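Local atomic coordinates of oxygen-independent coproporphyrinogen III oxidase (Escherichia coli, PDB entry 1OLT), a protein that catalyses the anaerobic, S-adenosylmethionine-dependent oxidative decarboxylation of two propionate groups of coproporphyrinogen III, giving protoporphyrinogen IX in heme biosynthesis. Residues A[57-65]-A[74-85]. Residues are numbered along the deposited sequence; the frame is centred on the assembly and turned at random.
Sequences VHIPFCHKL and IVTRQQHKADQY. With SF4 (iron/sulfur cluster), chain B.
Tyr85 reaches from helix 80-96 to strand 53-62, and its OH donates to His58 O at 2.6 Å, from above the carbonyl plane. The same OH is hydrogen-bonded to Val326 N. With chi1 at -173°, CG trans to the main-chain N, the ring reaches across to Pro60. There Pro60 CD sits over one face, 3.8 Å from the ring centroid, a CH-pi contact. Phe61 turns an edge to the Tyr85 ring in a T-shaped pair, with planes at 87°. Pro60 CG lies over the centre of one face of Phe61. A phenylalanine in place of Tyr85 would probably leave both His58 O and Val326 N without this hydroxyl. Beyond the rings, 61-62 pairs in parallel with 74-75. Ile74 N donates a hydrogen bond to Pro60 O, Cys62 N to Ile74 O at 2.9 Å, and Thr76 N to Cys62 O. This pairing probably helps to place Cys62, whose SG binds iron FE1 of the cluster at 2.3 Å. The cluster-binding cysteine loop of the radical SAM core begins at Cys62, and the chain returns from it into strand 74-75. Farther along, one water joins His63 ND1 and Arg77 NH1; Arg77 NH1 also forms a salt bridge with Glu150. Helix 343-353 packs on Ile74 and Tyr85, helix 120-133 touches Ile59 and Ala82, and strand 53-62 runs parallel to 105-112 and 320-324.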
# COMPACT_ATOMS: atom_id res chain seq x y z
N VAL A 57 4.17 5.59 -9.97
CA VAL A 57 3.66 6.83 -10.51
C VAL A 57 2.29 7.16 -9.85
O VAL A 57 1.37 6.31 -9.81
CB VAL A 57 3.48 6.79 -12.04
CG1 VAL A 57 3.00 8.16 -12.52
CG2 VAL A 57 4.76 6.36 -12.76
N HIS A 58 2.18 8.36 -9.27
CA HIS A 58 0.97 8.83 -8.65
C HIS A 58 0.14 9.55 -9.73
O HIS A 58 0.64 10.42 -10.41
CB HIS A 58 1.22 9.81 -7.54
CG HIS A 58 0.08 9.88 -6.58
ND1 HIS A 58 -0.20 8.85 -5.71
CD2 HIS A 58 -0.85 10.85 -6.35
CE1 HIS A 58 -1.24 9.21 -4.96
NE2 HIS A 58 -1.65 10.41 -5.34
N ILE A 59 -1.09 9.13 -9.90
CA ILE A 59 -2.03 9.77 -10.79
C ILE A 59 -3.16 10.30 -9.89
O ILE A 59 -3.94 9.50 -9.34
CB ILE A 59 -2.60 8.78 -11.84
CG1 ILE A 59 -1.57 8.09 -12.73
CG2 ILE A 59 -3.59 9.53 -12.77
CD1 ILE A 59 -0.72 9.00 -13.51
N PRO A 60 -3.22 11.60 -9.64
CA PRO A 60 -4.09 12.04 -8.56
C PRO A 60 -5.57 12.21 -8.88
O PRO A 60 -6.36 12.26 -7.94
CB PRO A 60 -3.49 13.40 -8.17
CG PRO A 60 -2.92 13.97 -9.50
CD PRO A 60 -2.41 12.73 -10.18
N PHE A 61 -5.96 12.23 -10.14
CA PHE A 61 -7.27 12.66 -10.51
C PHE A 61 -8.34 11.58 -10.29
O PHE A 61 -8.12 10.40 -10.57
CB PHE A 61 -7.24 13.18 -11.99
CG PHE A 61 -6.24 14.24 -12.21
CD1 PHE A 61 -6.38 15.46 -11.64
CD2 PHE A 61 -5.12 13.99 -12.99
CE1 PHE A 61 -5.39 16.44 -11.82
CE2 PHE A 61 -4.16 14.95 -13.16
CZ PHE A 61 -4.32 16.16 -12.62
N CYS A 62 -9.50 12.03 -9.81
CA CYS A 62 -10.70 11.21 -9.72
C CYS A 62 -11.90 11.93 -10.34
O CYS A 62 -11.97 13.15 -10.35
CB CYS A 62 -11.00 10.85 -8.27
SG CYS A 62 -9.66 10.05 -7.40
N HIS A 63 -12.86 11.16 -10.83
CA HIS A 63 -14.08 11.71 -11.47
C HIS A 63 -15.02 12.37 -10.44
O HIS A 63 -15.67 13.38 -10.73
CB HIS A 63 -14.85 10.61 -12.22
CG HIS A 63 -14.08 10.05 -13.37
ND1 HIS A 63 -13.53 10.84 -14.35
CD2 HIS A 63 -13.86 8.78 -13.75
CE1 HIS A 63 -12.93 10.08 -15.25
NE2 HIS A 63 -13.10 8.82 -14.90
N LYS A 64 -15.07 11.79 -9.23
CA LYS A 64 -16.14 12.07 -8.28
C LYS A 64 -15.65 11.95 -6.79
O LYS A 64 -14.74 11.16 -6.51
CB LYS A 64 -17.28 11.08 -8.56
CG LYS A 64 -18.60 11.51 -7.91
CD LYS A 64 -19.79 10.52 -8.14
CE LYS A 64 -20.19 10.34 -9.66
NZ LYS A 64 -21.36 9.33 -9.75
N LEU A 65 -16.22 12.70 -5.89
CA LEU A 65 -15.71 12.78 -4.52
C LEU A 65 -16.31 11.69 -3.61
O LEU A 65 -17.42 11.78 -3.22
CB LEU A 65 -16.01 14.14 -3.91
CG LEU A 65 -15.60 14.41 -2.47
CD1 LEU A 65 -14.08 14.31 -2.35
CD2 LEU A 65 -16.08 15.74 -2.10
N ILE A 74 -7.30 14.46 -6.37
CA ILE A 74 -7.93 15.70 -6.84
C ILE A 74 -9.13 15.31 -7.67
O ILE A 74 -8.98 14.71 -8.73
CB ILE A 74 -6.94 16.48 -7.75
CG1 ILE A 74 -5.66 16.90 -6.92
CG2 ILE A 74 -7.65 17.75 -8.38
CD1 ILE A 74 -4.47 17.34 -7.77
N VAL A 75 -10.33 15.66 -7.23
CA VAL A 75 -11.53 15.36 -7.92
C VAL A 75 -11.75 16.50 -8.93
O VAL A 75 -11.74 17.64 -8.55
CB VAL A 75 -12.75 15.33 -6.95
CG1 VAL A 75 -14.06 15.21 -7.75
CG2 VAL A 75 -12.64 14.19 -5.98
N THR A 76 -11.90 16.18 -10.20
CA THR A 76 -12.13 17.17 -11.20
C THR A 76 -12.77 16.56 -12.44
O THR A 76 -12.48 15.45 -12.83
CB THR A 76 -10.85 17.91 -11.56
OG1 THR A 76 -11.08 18.87 -12.61
CG2 THR A 76 -9.83 16.98 -12.17
N ARG A 77 -13.66 17.35 -13.04
CA ARG A 77 -14.22 17.02 -14.32
C ARG A 77 -13.45 17.65 -15.49
O ARG A 77 -13.78 17.42 -16.66
CB ARG A 77 -15.69 17.47 -14.33
CG ARG A 77 -16.61 16.62 -13.37
CD ARG A 77 -16.49 15.11 -13.67
NE ARG A 77 -17.57 14.33 -13.10
CZ ARG A 77 -17.74 13.05 -13.38
NH1 ARG A 77 -16.99 12.47 -14.29
NH2 ARG A 77 -18.71 12.37 -12.80
N GLN A 78 -12.45 18.48 -15.18
CA GLN A 78 -11.62 19.12 -16.21
C GLN A 78 -10.57 18.13 -16.68
O GLN A 78 -9.47 18.12 -16.20
CB GLN A 78 -10.99 20.38 -15.65
CG GLN A 78 -12.01 21.40 -15.31
CD GLN A 78 -11.38 22.74 -15.03
OE1 GLN A 78 -10.99 23.47 -15.95
NE2 GLN A 78 -11.20 23.04 -13.78
N GLN A 79 -10.97 17.26 -17.58
CA GLN A 79 -10.17 16.11 -17.99
C GLN A 79 -8.82 16.50 -18.63
O GLN A 79 -7.85 15.73 -18.50
CB GLN A 79 -10.94 15.18 -18.94
CG GLN A 79 -10.61 13.59 -18.72
CD GLN A 79 -9.31 13.11 -19.44
OE1 GLN A 79 -8.87 13.81 -20.40
NE2 GLN A 79 -8.67 11.90 -18.99
N HIS A 80 -8.79 17.67 -19.28
CA HIS A 80 -7.57 18.24 -19.79
C HIS A 80 -6.44 18.40 -18.74
O HIS A 80 -5.28 18.51 -19.11
CB HIS A 80 -7.81 19.58 -20.41
CG HIS A 80 -7.91 20.69 -19.44
ND1 HIS A 80 -9.13 21.21 -19.04
CD2 HIS A 80 -6.95 21.42 -18.80
CE1 HIS A 80 -8.92 22.18 -18.15
NE2 HIS A 80 -7.61 22.32 -17.98
N LYS A 81 -6.80 18.39 -17.46
CA LYS A 81 -5.76 18.39 -16.40
C LYS A 81 -4.88 17.17 -16.50
O LYS A 81 -3.72 17.23 -16.11
CB LYS A 81 -6.35 18.55 -15.03
CG LYS A 81 -6.79 19.98 -14.70
CD LYS A 81 -7.41 20.01 -13.37
CE LYS A 81 -7.99 21.36 -13.08
NZ LYS A 81 -7.04 22.46 -13.24
N ALA A 82 -5.40 16.08 -17.02
CA ALA A 82 -4.62 14.88 -17.12
C ALA A 82 -3.51 15.07 -18.18
O ALA A 82 -2.40 14.55 -18.04
CB ALA A 82 -5.46 13.72 -17.52
N ASP A 83 -3.84 15.78 -19.26
CA ASP A 83 -2.80 16.09 -20.30
C ASP A 83 -1.70 16.99 -19.76
O ASP A 83 -0.53 16.76 -20.02
CB ASP A 83 -3.38 16.71 -21.54
CG ASP A 83 -4.30 15.78 -22.28
OD1 ASP A 83 -3.91 14.59 -22.63
OD2 ASP A 83 -5.49 16.20 -22.49
N GLN A 84 -2.09 18.01 -18.98
CA GLN A 84 -1.16 18.91 -18.32
C GLN A 84 -0.26 18.12 -17.33
O GLN A 84 0.90 18.35 -17.26
CB GLN A 84 -1.86 20.01 -17.53
CG GLN A 84 -2.80 20.90 -18.32
CD GLN A 84 -3.53 21.92 -17.46
OE1 GLN A 84 -3.80 21.64 -16.28
NE2 GLN A 84 -3.82 23.15 -18.04
N TYR A 85 -0.85 17.17 -16.62
CA TYR A 85 -0.13 16.40 -15.67
C TYR A 85 0.90 15.49 -16.33
O TYR A 85 2.05 15.41 -15.87
CB TYR A 85 -1.13 15.60 -14.82
CG TYR A 85 -0.48 14.88 -13.67
CD1 TYR A 85 -0.02 15.58 -12.60
CD2 TYR A 85 -0.36 13.53 -13.67
CE1 TYR A 85 0.58 14.93 -11.52
CE2 TYR A 85 0.21 12.84 -12.57
CZ TYR A 85 0.70 13.58 -11.51
OH TYR A 85 1.28 12.97 -10.39
FE1 SF4 B . -10.77 8.77 -5.81
FE2 SF4 B . -10.53 8.06 -3.26
FE3 SF4 B . -10.68 6.37 -5.18
FE4 SF4 B . -12.57 7.64 -4.54
S1 SF4 B . -11.61 6.10 -3.13
S2 SF4 B . -12.16 7.25 -6.68
S3 SF4 B . -11.86 9.58 -4.18
S4 SF4 B . -9.09 7.78 -4.79
O HOH W 1 -14.57 13.38 -16.11